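Local coordinates for protein aminotransferase (Bacillus subtilis, PDB 6L1O) that uses pyridoxal 5'-phosphate to catalyse amino-group transfer as a class I aminotransferase in the biosynthesis of the dipeptide antibiotic bacilysin, at residues 48-53 with 277-282; 151-156 with 180-185; 233-238 with 248-253; 328-333 with 364-369. All blocks are in the same frame, centred on the assembly; numbering follows the deposited sequence.

Interaction 1 (48-53 with 277-282)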
loop_
_atom_site.group_PDB
_atom_site.type_symbol
_atom_site.label_atom_id
_atom_site.label_comp_id
_atom_site.label_asym_id
_atom_site.label_seq_id
_atom_site.Cartn_x
_atom_site.Cartn_y
_atom_site.Cartn_z
ATOM N N PRO B 48 0.403 7.327 -24.383
ATOM C CA PRO B 48 -1.045 7.283 -24.544
ATOM C C PRO B 48 -1.661 5.874 -24.670
ATOM O O PRO B 48 -2.798 5.702 -24.238
ATOM C CB PRO B 48 -1.318 8.163 -25.775
ATOM C CG PRO B 48 0.001 8.671 -26.254
ATOM C CD PRO B 48 1.024 8.409 -25.189
ATOM N N HIS B 49 -0.950 4.889 -25.167
ATOM C CA HIS B 49 -1.506 3.528 -25.246
ATOM C C HIS B 49 -1.698 2.901 -23.848
ATOM O O HIS B 49 -2.591 2.097 -23.632
ATOM C CB HIS B 49 -0.692 2.626 -26.148
ATOM C CG HIS B 49 0.678 2.271 -25.616
ATOM N ND1 HIS B 49 1.732 3.147 -25.640
ATOM C CD2 HIS B 49 1.162 1.122 -25.073
ATOM C CE1 HIS B 49 2.809 2.572 -25.123
ATOM N NE2 HIS B 49 2.491 1.341 -24.768
ATOM N N ILE B 50 -0.901 3.333 -22.875
ATOM C CA ILE B 50 -1.057 2.908 -21.501
ATOM C C ILE B 50 -2.262 3.600 -20.859
ATOM O O ILE B 50 -3.065 2.992 -20.159
ATOM C CB ILE B 50 0.250 3.177 -20.688
ATOM C CG1 ILE B 50 1.379 2.356 -21.301
ATOM C CG2 ILE B 50 0.023 2.816 -19.182
ATOM C CD1 ILE B 50 2.809 2.728 -20.971
ATOM N N VAL B 51 -2.354 4.897 -21.037
ATOM C CA VAL B 51 -3.467 5.651 -20.560
ATOM C C VAL B 51 -4.809 5.126 -21.092
ATOM O O VAL B 51 -5.778 4.959 -20.319
ATOM C CB VAL B 51 -3.346 7.146 -20.880
ATOM C CG1 VAL B 51 -4.579 7.917 -20.388
ATOM C CG2 VAL B 51 -2.063 7.742 -20.302
ATOM N N GLU B 52 -4.867 4.858 -22.382
ATOM C CA GLU B 52 -6.078 4.327 -22.990
ATOM C C GLU B 52 -6.433 2.933 -22.511
ATOM O O GLU B 52 -7.602 2.613 -22.423
ATOM C CB GLU B 52 -5.991 4.315 -24.516
ATOM C CG GLU B 52 -6.020 5.708 -25.113
ATOM C CD GLU B 52 -7.214 6.573 -24.688
ATOM O OE1 GLU B 52 -8.382 6.055 -24.579
ATOM O OE2 GLU B 52 -6.960 7.785 -24.450
ATOM N N ALA B 53 -5.435 2.139 -22.141
ATOM C CA ALA B 53 -5.707 0.825 -21.568
ATOM C C ALA B 53 -6.369 0.949 -20.174
ATOM O O ALA B 53 -7.325 0.213 -19.875
ATOM C CB ALA B 53 -4.445 -0.014 -21.539
ATOM N N GLN B 277 -3.952 -2.728 -13.348
ATOM C CA GLN B 277 -3.264 -3.933 -13.782
ATOM C C GLN B 277 -3.263 -4.080 -15.289
ATOM O O GLN B 277 -2.282 -4.510 -15.867
ATOM C CB GLN B 277 -3.859 -5.189 -13.107
ATOM C CG GLN B 277 -3.771 -5.126 -11.568
ATOM C CD GLN B 277 -4.057 -6.453 -10.904
ATOM O OE1 GLN B 277 -3.439 -7.484 -11.236
ATOM N NE2 GLN B 277 -5.014 -6.441 -9.971
ATOM N N GLN B 278 -4.387 -3.763 -15.923
ATOM C CA GLN B 278 -4.488 -3.828 -17.347
ATOM C C GLN B 278 -3.580 -2.775 -18.000
ATOM O O GLN B 278 -2.955 -3.041 -18.985
ATOM C CB GLN B 278 -5.951 -3.607 -17.776
ATOM C CG GLN B 278 -6.175 -3.682 -19.251
ATOM C CD GLN B 278 -7.619 -4.074 -19.638
ATOM O OE1 GLN B 278 -8.257 -4.865 -18.957
ATOM N NE2 GLN B 278 -8.122 -3.510 -20.739
ATOM N N ALA B 279 -3.474 -1.594 -17.408
ATOM C CA ALA B 279 -2.522 -0.597 -17.933
ATOM C C ALA B 279 -1.100 -1.093 -17.807
ATOM O O ALA B 279 -0.262 -0.892 -18.709
ATOM C CB ALA B 279 -2.712 0.729 -17.204
ATOM N N ALA B 280 -0.787 -1.739 -16.690
ATOM C CA ALA B 280 0.551 -2.267 -16.468
ATOM C C ALA B 280 0.886 -3.336 -17.499
ATOM O O ALA B 280 2.004 -3.402 -18.054
ATOM C CB ALA B 280 0.692 -2.824 -15.071
ATOM N N SER B 281 -0.112 -4.130 -17.844
ATOM C CA SER B 281 0.077 -5.169 -18.797
ATOM C C SER B 281 0.264 -4.583 -20.222
ATOM O O SER B 281 1.048 -5.111 -20.989
ATOM C CB SER B 281 -1.116 -6.141 -18.750
ATOM O OG SER B 281 -0.998 -6.980 -19.833
ATOM N N ALA B 282 -0.416 -3.480 -20.516
ATOM C CA ALA B 282 -0.289 -2.818 -21.813
ATOM C C ALA B 282 1.084 -2.132 -21.865
ATOM O O ALA B 282 1.681 -2.085 -22.893
ATOM C CB ALA B 282 -1.400 -1.819 -22.048
#
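The His49 ring meets Ala282 at its edge. The carbonyl oxygen Ala282 O lies near the ring plane, 3.9 Å from His49 CD2. One face of the ring carries CG1 of the next residue, Ile50, offset toward the rim. The ring also stacks with His290. The side chain amide of Gln278 is the other flat group here. Its NE2 comes to 3.9 Å from Ala53 O, which is proximity and not a hydrogen bond.

The centre of the contact is built from methyl groups. Ala53 CB and Ala282 CB meet at 3.6 Å, each on a bond directed at the opposite helix. Ala53 CB also rests 4.1 Å from Ala279 CA, on the backbone itself. One turn earlier, Ala279 CB sits 3.7 Å from Ile50 O and 4.0 Å from Ile50 CG2. Ile50 places CG2 opposite its backbone N, with CG1 beside that N (chi1 -62°). CG2 thereby reaches Ala279, while CG1 serves the His49 ring.

No hydrogen bond crosses between the segments, so packing joins them. Small residues let the axes approach to 8.1 Å. The helices run nearly antiparallel, at 152°, and the closest CA atoms are those of Ala53 and Ala279.

The contact joins helix 48-57 to helix 274-285. Ile50 continues onto Met243, and Ala279 onto Trp246. Helix 73-87 packs on the second helix through Gln277, Ala280 and Ser281. Val51 and Glu52 face Ser58 and Leu59 of the second subunit, which places helix 48-57 at the dimer interface.

Interaction 2 (151-156 with 180-185)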
loop_
_atom_site.group_PDB
_atom_site.type_symbol
_atom_site.label_atom_id
_atom_site.label_comp_id
_atom_site.label_asym_id
_atom_site.label_seq_id
_atom_site.Cartn_x
_atom_site.Cartn_y
_atom_site.Cartn_z
ATOM N N ASN B 151 36.453 1.658 -7.847
ATOM C CA ASN B 151 35.849 0.338 -8.134
ATOM C C ASN B 151 34.605 0.417 -9.023
ATOM O O ASN B 151 33.856 -0.527 -9.081
ATOM C CB ASN B 151 35.461 -0.383 -6.841
ATOM C CG ASN B 151 36.582 -0.449 -5.861
ATOM O OD1 ASN B 151 37.743 -0.566 -6.244
ATOM N ND2 ASN B 151 36.255 -0.413 -4.596
ATOM N N GLY B 152 34.425 1.535 -9.736
ATOM C CA GLY B 152 33.263 1.678 -10.646
ATOM C C GLY B 152 31.974 1.690 -9.833
ATOM O O GLY B 152 30.923 1.366 -10.313
ATOM N N TYR B 153 32.088 2.058 -8.561
ATOM C CA TYR B 153 30.971 2.168 -7.674
ATOM C C TYR B 153 30.274 0.844 -7.474
ATOM O O TYR B 153 29.093 0.795 -7.182
ATOM C CB TYR B 153 30.025 3.271 -8.170
ATOM C CG TYR B 153 30.597 4.650 -8.124
ATOM C CD1 TYR B 153 30.796 5.307 -6.923
ATOM C CD2 TYR B 153 30.799 5.364 -9.289
ATOM C CE1 TYR B 153 31.241 6.623 -6.883
ATOM C CE2 TYR B 153 31.261 6.662 -9.257
ATOM C CZ TYR B 153 31.480 7.280 -8.048
ATOM O OH TYR B 153 31.919 8.582 -8.049
ATOM N N LEU B 154 31.034 -0.259 -7.614
ATOM C CA LEU B 154 30.586 -1.576 -7.230
ATOM C C LEU B 154 31.210 -1.963 -5.851
ATOM O O LEU B 154 32.362 -1.645 -5.587
ATOM C CB LEU B 154 31.028 -2.559 -8.281
ATOM C CG LEU B 154 30.515 -2.359 -9.724
ATOM C CD1 LEU B 154 31.170 -3.406 -10.641
ATOM C CD2 LEU B 154 28.994 -2.479 -9.745
ATOM N N PRO B 155 30.449 -2.633 -4.980
ATOM C CA PRO B 155 30.969 -2.931 -3.646
ATOM C C PRO B 155 32.047 -4.044 -3.765
ATOM O O PRO B 155 31.988 -4.863 -4.681
ATOM C CB PRO B 155 29.745 -3.476 -2.919
ATOM C CG PRO B 155 28.953 -4.145 -3.994
ATOM C CD PRO B 155 29.122 -3.234 -5.182
ATOM N N ASP B 156 33.032 -3.998 -2.876
ATOM C CA ASP B 156 34.007 -5.077 -2.713
ATOM C C ASP B 156 33.538 -5.949 -1.539
ATOM O O ASP B 156 33.670 -5.568 -0.368
ATOM C CB ASP B 156 35.398 -4.494 -2.440
ATOM C CG ASP B 156 36.490 -5.568 -2.408
ATOM O OD1 ASP B 156 36.179 -6.787 -2.284
ATOM O OD2 ASP B 156 37.674 -5.157 -2.489
ATOM N N THR B 180 24.833 7.381 -8.613
ATOM C CA THR B 180 26.108 7.546 -9.250
ATOM C C THR B 180 26.047 7.424 -10.757
ATOM O O THR B 180 26.924 7.912 -11.400
ATOM C CB THR B 180 27.194 6.579 -8.758
ATOM O OG1 THR B 180 26.835 5.226 -9.042
ATOM C CG2 THR B 180 27.516 6.781 -7.294
ATOM N N GLY B 181 25.041 6.752 -11.295
ATOM C CA GLY B 181 24.952 6.499 -12.712
ATOM C C GLY B 181 25.684 5.256 -13.123
ATOM O O GLY B 181 25.683 4.874 -14.295
ATOM N N ALA B 182 26.300 4.551 -12.160
ATOM C CA ALA B 182 27.139 3.413 -12.524
ATOM C C ALA B 182 26.277 2.215 -12.919
ATOM O O ALA B 182 25.122 2.122 -12.532
ATOM C CB ALA B 182 28.046 3.042 -11.342
ATOM N N VAL B 183 26.867 1.283 -13.630
ATOM C CA VAL B 183 26.178 0.116 -14.150
ATOM C C VAL B 183 26.927 -1.143 -13.738
ATOM O O VAL B 183 28.054 -1.053 -13.369
ATOM C CB VAL B 183 26.032 0.180 -15.685
ATOM C CG1 VAL B 183 25.039 1.291 -16.084
ATOM C CG2 VAL B 183 27.383 0.380 -16.375
ATOM N N ALA B 184 26.226 -2.265 -13.706
ATOM C CA ALA B 184 26.800 -3.560 -13.376
ATOM C C ALA B 184 26.631 -4.546 -14.541
ATOM O O ALA B 184 25.803 -4.350 -15.391
ATOM C CB ALA B 184 26.130 -4.104 -12.139
ATOM N N ASP B 185 27.389 -5.638 -14.548
ATOM C CA ASP B 185 27.222 -6.691 -15.567
ATOM C C ASP B 185 26.966 -8.043 -14.955
ATOM O O ASP B 185 26.983 -8.172 -13.719
ATOM C CB ASP B 185 28.429 -6.728 -16.528
ATOM C CG ASP B 185 29.737 -6.865 -15.825
ATOM O OD1 ASP B 185 29.810 -7.566 -14.794
ATOM O OD2 ASP B 185 30.720 -6.269 -16.320
HETATM O O HOH W 1 30.488 -0.105 -12.545
#
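Tyr153 turns CG beside its backbone N and opposite the carbonyl carbon (chi1 -66°), which lays its ring against Thr180. Thr180 places OG1 between its backbone N and carbonyl carbon (chi1 63°). This sends CG2 over the tyrosine ring and leaves OG1 directed at its own chain.

Thr180 CG2 lies 3.7 Å from the Tyr153 ring centroid, only 14° off the normal. This is a CH-pi contact over the middle of one face. Thr180 OG1 accepts from Ala182 N at 3.2 Å, forming an ST turn, and is also hydrogen-bonded to Asn177 OD1. The hydroxyl is thus gripped twice while the methyl does the packing.

Ala182 CB fits beside this pair, 3.7 Å from Tyr153 CB and 3.5 Å from Gly152 O. Further along, Leu154 CD2 touches Ala184 CB at 4.1 Å. No direct hydrogen bond crosses. Instead one water donates to both Gly152 O and Val183 O, 2.7 Å from each oxygen.

A type I' turn from Asn151 to Leu154 presents these groups. The contact joins the loop between strands 141-146 and 168-174 to the loop leading into helix 186-199, which Asp185 N-caps. Leu154 and Ala184 both reach that helix, at Phe188 and Tyr189 respectively. The Tyr153 ring meets Trp327 of strand 325-329.

Interaction 3 (233-238 with 248-253). With PLP (pyridoxal-5'-phosphate), chain E.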
loop_
_atom_site.group_PDB
_atom_site.type_symbol
_atom_site.label_atom_id
_atom_site.label_comp_id
_atom_site.label_asym_id
_atom_site.label_seq_id
_atom_site.Cartn_x
_atom_site.Cartn_y
_atom_site.Cartn_z
ATOM N N GLU B 233 14.411 -9.519 -7.644
ATOM C CA GLU B 233 14.663 -8.228 -8.282
ATOM C C GLU B 233 13.361 -7.420 -8.219
ATOM O O GLU B 233 12.298 -7.952 -8.488
ATOM C CB GLU B 233 15.126 -8.439 -9.701
ATOM C CG GLU B 233 15.373 -7.182 -10.503
ATOM C CD GLU B 233 16.242 -7.487 -11.717
ATOM O OE1 GLU B 233 17.492 -7.271 -11.649
ATOM O OE2 GLU B 233 15.660 -7.973 -12.697
ATOM N N LEU B 234 13.488 -6.153 -7.825
ATOM C CA LEU B 234 12.411 -5.229 -7.745
ATOM C C LEU B 234 12.399 -4.366 -9.010
ATOM O O LEU B 234 13.378 -3.660 -9.284
ATOM C CB LEU B 234 12.538 -4.348 -6.499
ATOM C CG LEU B 234 11.412 -3.338 -6.217
ATOM C CD1 LEU B 234 10.110 -4.011 -5.882
ATOM C CD2 LEU B 234 11.775 -2.409 -5.101
ATOM N N TYR B 235 11.298 -4.412 -9.730
ATOM C CA TYR B 235 11.089 -3.692 -10.976
ATOM C C TYR B 235 9.947 -2.684 -10.780
ATOM O O TYR B 235 8.865 -3.079 -10.354
ATOM C CB TYR B 235 10.751 -4.643 -12.134
ATOM C CG TYR B 235 10.859 -3.960 -13.503
ATOM C CD1 TYR B 235 12.061 -3.978 -14.229
ATOM C CD2 TYR B 235 9.860 -3.125 -13.962
ATOM C CE1 TYR B 235 12.192 -3.306 -15.445
ATOM C CE2 TYR B 235 9.994 -2.429 -15.157
ATOM C CZ TYR B 235 11.178 -2.530 -15.904
ATOM O OH TYR B 235 11.286 -1.801 -17.086
ATOM N N SER B 236 10.192 -1.415 -11.078
ATOM C CA SER B 236 9.158 -0.352 -10.997
ATOM C C SER B 236 8.639 0.126 -12.369
ATOM O O SER B 236 9.384 0.221 -13.340
ATOM C CB SER B 236 9.720 0.836 -10.221
ATOM O OG SER B 236 8.747 1.882 -10.138
ATOM N N PHE B 237 7.367 0.508 -12.422
ATOM C CA PHE B 237 6.827 1.123 -13.609
ATOM C C PHE B 237 7.209 2.610 -13.685
ATOM O O PHE B 237 7.081 3.201 -14.724
ATOM C CB PHE B 237 5.296 0.930 -13.658
ATOM C CG PHE B 237 4.878 -0.472 -14.048
ATOM C CD1 PHE B 237 4.559 -0.810 -15.337
ATOM C CD2 PHE B 237 4.844 -1.456 -13.072
ATOM C CE1 PHE B 237 4.242 -2.138 -15.681
ATOM C CE2 PHE B 237 4.493 -2.758 -13.382
ATOM C CZ PHE B 237 4.234 -3.117 -14.693
ATOM N N SER B 238 7.710 3.174 -12.582
ATOM C CA SER B 238 7.794 4.613 -12.409
ATOM C C SER B 238 8.694 5.283 -13.404
ATOM O O SER B 238 8.268 6.188 -14.111
ATOM C CB SER B 238 8.215 4.991 -10.968
ATOM O OG SER B 238 7.246 4.526 -10.037
ATOM N N MET B 248 3.002 1.458 -9.206
ATOM C CA MET B 248 3.026 0.046 -9.527
ATOM C C MET B 248 4.443 -0.484 -9.634
ATOM O O MET B 248 5.338 0.206 -10.152
ATOM C CB MET B 248 2.260 -0.229 -10.819
ATOM C CG MET B 248 0.710 -0.142 -10.609
ATOM S SD MET B 248 -0.181 -0.699 -12.041
ATOM C CE MET B 248 0.174 0.612 -13.120
ATOM N N ALA B 249 4.656 -1.703 -9.125
ATOM C CA ALA B 249 5.938 -2.338 -9.140
ATOM C C ALA B 249 5.763 -3.834 -8.946
ATOM O O ALA B 249 4.666 -4.291 -8.566
ATOM C CB ALA B 249 6.838 -1.723 -8.055
ATOM N N PHE B 250 6.802 -4.620 -9.230
ATOM C CA PHE B 250 6.710 -6.024 -8.943
ATOM C C PHE B 250 8.041 -6.571 -8.515
ATOM O O PHE B 250 9.070 -5.924 -8.719
ATOM C CB PHE B 250 6.103 -6.802 -10.126
ATOM C CG PHE B 250 6.868 -6.661 -11.411
ATOM C CD1 PHE B 250 7.991 -7.467 -11.677
ATOM C CD2 PHE B 250 6.503 -5.723 -12.346
ATOM C CE1 PHE B 250 8.707 -7.335 -12.867
ATOM C CE2 PHE B 250 7.219 -5.581 -13.524
ATOM C CZ PHE B 250 8.298 -6.392 -13.798
ATOM N N ALA B 251 8.009 -7.721 -7.821
ATOM C CA ALA B 251 9.219 -8.486 -7.561
ATOM C C ALA B 251 9.199 -9.764 -8.342
ATOM O O ALA B 251 8.125 -10.418 -8.461
ATOM C CB ALA B 251 9.413 -8.786 -6.106
ATOM N N VAL B 252 10.354 -10.120 -8.888
ATOM C CA VAL B 252 10.518 -11.416 -9.528
ATOM C C VAL B 252 11.725 -12.092 -8.893
ATOM O O VAL B 252 12.741 -11.430 -8.621
ATOM C CB VAL B 252 10.712 -11.338 -11.037
ATOM C CG1 VAL B 252 9.402 -11.263 -11.744
ATOM C CG2 VAL B 252 11.598 -10.148 -11.432
ATOM N N GLY B 253 11.603 -13.384 -8.638
ATOM C CA GLY B 253 12.730 -14.175 -8.146
ATOM C C GLY B 253 12.313 -15.398 -7.332
ATOM O O GLY B 253 11.320 -16.041 -7.639
HETATM N N1 PLP E . 14.666 2.582 -6.353
HETATM C C2 PLP E . 15.401 3.666 -6.660
HETATM C C2A PLP E . 16.872 3.723 -6.370
HETATM C C3 PLP E . 14.763 4.855 -7.177
HETATM O O3 PLP E . 15.415 5.988 -7.463
HETATM C C4 PLP E . 13.374 4.747 -7.442
HETATM C C4A PLP E . 12.700 6.084 -7.620
HETATM C C5 PLP E . 12.646 3.534 -7.097
HETATM C C6 PLP E . 13.365 2.465 -6.585
HETATM C C5A PLP E . 11.194 3.338 -7.421
HETATM O O4P PLP E . 10.313 4.149 -6.776
HETATM P P PLP E . 8.710 3.843 -6.881
HETATM O O1P PLP E . 8.255 3.773 -5.468
HETATM O O2P PLP E . 8.437 2.610 -7.715
HETATM O O3P PLP E . 8.164 5.046 -7.598
HETATM O O HOH W 2 4.703 3.478 -10.452
#
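Tyr235 CB packs tightly on one face of the Phe250 ring, 3.7 Å from its centroid, in a CH-pi contact. Phe250 holds CG between its backbone N and carbonyl carbon (chi1 58°), which brings its ring back across the neighbouring strand. The two ring planes are 15° apart but slid, so they barely overlap. Phe237 CE2 meets the edge of Phe250 at CD2, 3.7 Å away, completing an aromatic cluster. Met248 SD lies 5.4 Å from the Phe237 ring centroid, above the face, a distant Met-aromatic contact, while its CB touches Phe237 CD2.

The antiparallel backbones are laced by paired bonds at Glu233 with Val252 and at Tyr235 with Phe250. Phe237 N adds a bond to Met248 O, 3.1 Å long and tilted from the carbonyl plane.

The other face is less closely filled between the segments. Ser236 CB and Ala249 CB are 4.4 Å apart. A water lies at the end of the pair, accepting from Met248 N and donating to Ser238 OG.

Here the polar groups serve the cofactor. Ser236 OG donates to PLP O2P at 2.5 Å and accepts from Ser238 N, an N-cap bond. Ser238 OG donates to PLP O3P at 2.7 Å. Gly103 N, Lys104 N, Arg247 and Tyr66 of the second subunit also bind PLP. They probably complete the phosphate site, as in related aminotransferases, and amides starting the weakly bonded helix 237-240 may favour the anion.

Interaction 4 (328-333 with 364-369); sequences AEIPNT and RHVRIS
Ala328 and Val366 form an antiparallel hydrogen-bonded pair, with Ala328 N to Val366 O at 2.9 Å and Val366 N to Ala328 O at 2.8 Å. Glu329 and His365 are the adjoining non-hydrogen-bonded pair. Past the strand, Ile330 N bonds Arg364 O at 3.0 Å, from above the carbonyl plane and not on a lone pair.

Apolar contacts line one side. Ala328 CB meets Ile368 CD1, and Ile330 CG2 meets Val366 CG1 at 3.9 Å. Phe340 of helix 337-348 packs on Ile330 and Val366.

The Arg364 chain bends at chi3 (58°), laying its guanidinium across Ile330, whose CG1 sits over one face, 3.6 Å from NH2. The edge turns to the backbone around Pro331 and Asn332, and NH1 bonds Phe334 O. His365 lies alongside Glu329, with His365 NE2 3.3 Å from Glu329 CG. Its ring stacks with Trp327.

Strands 325-329 and 365-369 are the outer and middle strands of a small antiparallel sheet completed by 353-354. Backbone bonds and packing join them. The Glu329 carboxylate reaches neither neighbour: OE2 is 4.8 Å from His365 NE2, whose charge is not known, and OE1 is 5.9 Å from Arg364 NE. Any attraction between Glu329 and Arg364 is probably long-range and weak.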
loop_
_atom_site.group_PDB
_atom_site.type_symbol
_atom_site.label_atom_id
_atom_site.label_comp_id
_atom_site.label_asym_id
_atom_site.label_seq_id
_atom_site.Cartn_x
_atom_site.Cartn_y
_atom_site.Cartn_z
ATOM N N ALA B 328 27.966 14.905 -9.840
ATOM C CA ALA B 328 28.925 15.981 -10.124
ATOM C C ALA B 328 29.720 16.364 -8.870
ATOM O O ALA B 328 29.139 16.535 -7.799
ATOM C CB ALA B 328 28.204 17.232 -10.587
ATOM N N GLU B 329 31.035 16.484 -9.011
ATOM C CA GLU B 329 31.875 16.925 -7.889
ATOM C C GLU B 329 31.604 18.380 -7.547
ATOM O O GLU B 329 31.372 19.204 -8.441
ATOM C CB GLU B 329 33.347 16.729 -8.219
ATOM C CG GLU B 329 33.815 15.294 -8.121
ATOM C CD GLU B 329 35.357 15.185 -8.242
ATOM O OE1 GLU B 329 36.078 15.569 -7.283
ATOM O OE2 GLU B 329 35.830 14.711 -9.276
ATOM N N ILE B 330 31.590 18.704 -6.258
ATOM C CA ILE B 330 31.390 20.082 -5.819
ATOM C C ILE B 330 32.761 20.840 -5.885
ATOM O O ILE B 330 33.788 20.193 -5.991
ATOM C CB ILE B 330 30.799 20.169 -4.435
ATOM C CG1 ILE B 330 31.853 19.780 -3.370
ATOM C CG2 ILE B 330 29.570 19.281 -4.328
ATOM C CD1 ILE B 330 31.294 19.851 -1.955
ATOM N N PRO B 331 32.748 22.177 -5.934
ATOM C CA PRO B 331 34.020 22.911 -5.983
ATOM C C PRO B 331 34.814 22.717 -4.701
ATOM O O PRO B 331 34.256 22.704 -3.633
ATOM C CB PRO B 331 33.592 24.365 -6.108
ATOM C CG PRO B 331 32.187 24.316 -6.654
ATOM C CD PRO B 331 31.597 23.104 -6.025
ATOM N N ASN B 332 36.117 22.572 -4.810
ATOM C CA ASN B 332 36.917 22.262 -3.594
ATOM C C ASN B 332 36.991 23.407 -2.586
ATOM O O ASN B 332 37.527 23.239 -1.508
ATOM C CB ASN B 332 38.291 21.716 -3.938
ATOM C CG ASN B 332 38.911 22.433 -5.079
ATOM O OD1 ASN B 332 39.061 23.662 -5.039
ATOM N ND2 ASN B 332 39.248 21.704 -6.125
ATOM N N THR B 333 36.403 24.555 -2.927
ATOM C CA THR B 333 36.252 25.654 -1.998
ATOM C C THR B 333 35.081 25.457 -1.037
ATOM O O THR B 333 34.894 26.246 -0.093
ATOM C CB THR B 333 36.113 26.998 -2.754
ATOM O OG1 THR B 333 34.923 27.013 -3.564
ATOM C CG2 THR B 333 37.338 27.237 -3.627
ATOM N N ARG B 364 31.095 14.914 -1.156
ATOM C CA ARG B 364 31.715 15.853 -2.078
ATOM C C ARG B 364 31.097 15.842 -3.505
ATOM O O ARG B 364 31.711 16.277 -4.472
ATOM C CB ARG B 364 33.233 15.589 -2.138
ATOM C CG ARG B 364 33.922 15.851 -0.791
ATOM C CD ARG B 364 35.371 16.277 -0.958
ATOM N NE ARG B 364 35.473 17.492 -1.777
ATOM C CZ ARG B 364 35.203 18.734 -1.358
ATOM N NH1 ARG B 364 34.820 18.976 -0.112
ATOM N NH2 ARG B 364 35.293 19.751 -2.198
ATOM N N HIS B 365 29.888 15.336 -3.623
ATOM C CA HIS B 365 29.158 15.359 -4.907
ATOM C C HIS B 365 27.761 15.888 -4.701
ATOM O O HIS B 365 27.250 15.951 -3.581
ATOM C CB HIS B 365 29.045 13.957 -5.504
ATOM C CG HIS B 365 30.318 13.414 -6.023
ATOM N ND1 HIS B 365 31.290 12.887 -5.190
ATOM C CD2 HIS B 365 30.787 13.289 -7.277
ATOM C CE1 HIS B 365 32.315 12.495 -5.918
ATOM N NE2 HIS B 365 32.019 12.690 -7.189
ATOM N N VAL B 366 27.125 16.256 -5.810
ATOM C CA VAL B 366 25.716 16.542 -5.834
ATOM C C VAL B 366 25.109 15.659 -6.943
ATOM O O VAL B 366 25.795 15.329 -7.939
ATOM C CB VAL B 366 25.373 18.023 -6.020
ATOM C CG1 VAL B 366 25.758 18.838 -4.804
ATOM C CG2 VAL B 366 26.012 18.617 -7.284
ATOM N N ARG B 367 23.841 15.296 -6.784
ATOM C CA ARG B 367 23.089 14.573 -7.825
ATOM C C ARG B 367 22.201 15.551 -8.594
ATOM O O ARG B 367 21.483 16.357 -7.995
ATOM C CB ARG B 367 22.213 13.482 -7.222
ATOM C CG ARG B 367 21.695 12.503 -8.267
ATOM C CD ARG B 367 20.562 11.646 -7.724
ATOM N NE ARG B 367 19.422 12.441 -7.419
ATOM C CZ ARG B 367 18.256 12.003 -6.966
ATOM N NH1 ARG B 367 18.068 10.717 -6.710
ATOM N NH2 ARG B 367 17.271 12.881 -6.774
ATOM N N ILE B 368 22.238 15.463 -9.910
ATOM C CA ILE B 368 21.562 16.440 -10.759
ATOM C C ILE B 368 20.722 15.656 -11.754
ATOM O O ILE B 368 21.225 14.767 -12.406
ATOM C CB ILE B 368 22.567 17.346 -11.526
ATOM C CG1 ILE B 368 23.584 18.013 -10.586
ATOM C CG2 ILE B 368 21.851 18.432 -12.334
ATOM C CD1 ILE B 368 24.558 18.944 -11.317
ATOM N N SER B 369 19.429 15.910 -11.788
ATOM C CA SER B 369 18.583 14.992 -12.570
ATOM C C SER B 369 18.202 15.627 -13.870
ATOM O O SER B 369 17.938 16.834 -13.926
ATOM C CB SER B 369 17.336 14.584 -11.808
ATOM O OG SER B 369 16.761 15.718 -11.272
#

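Interaction 3 is the core contact, wholly buried at the cofactor. Interactions 1 and 4 are partly buried, and interaction 2 lies at the surface. Interaction 3 belongs to the large mixed sheet and interaction 4 to the small antiparallel one. Both use backbone bonds, which the helix pair of interaction 1 and the loops of interaction 2 lack between their segments. Interaction 2 substitutes a water bridge. Interactions 1 and 3 touch where Ala280 packs on Phe237 and Met248, so helix 274-285 backs the phosphate-binding turn. Interactions 2 and 4 meet at Tyr153 and His365, which share Trp327. Interactions 1 and 4 lie on opposite sides of the chain's centre.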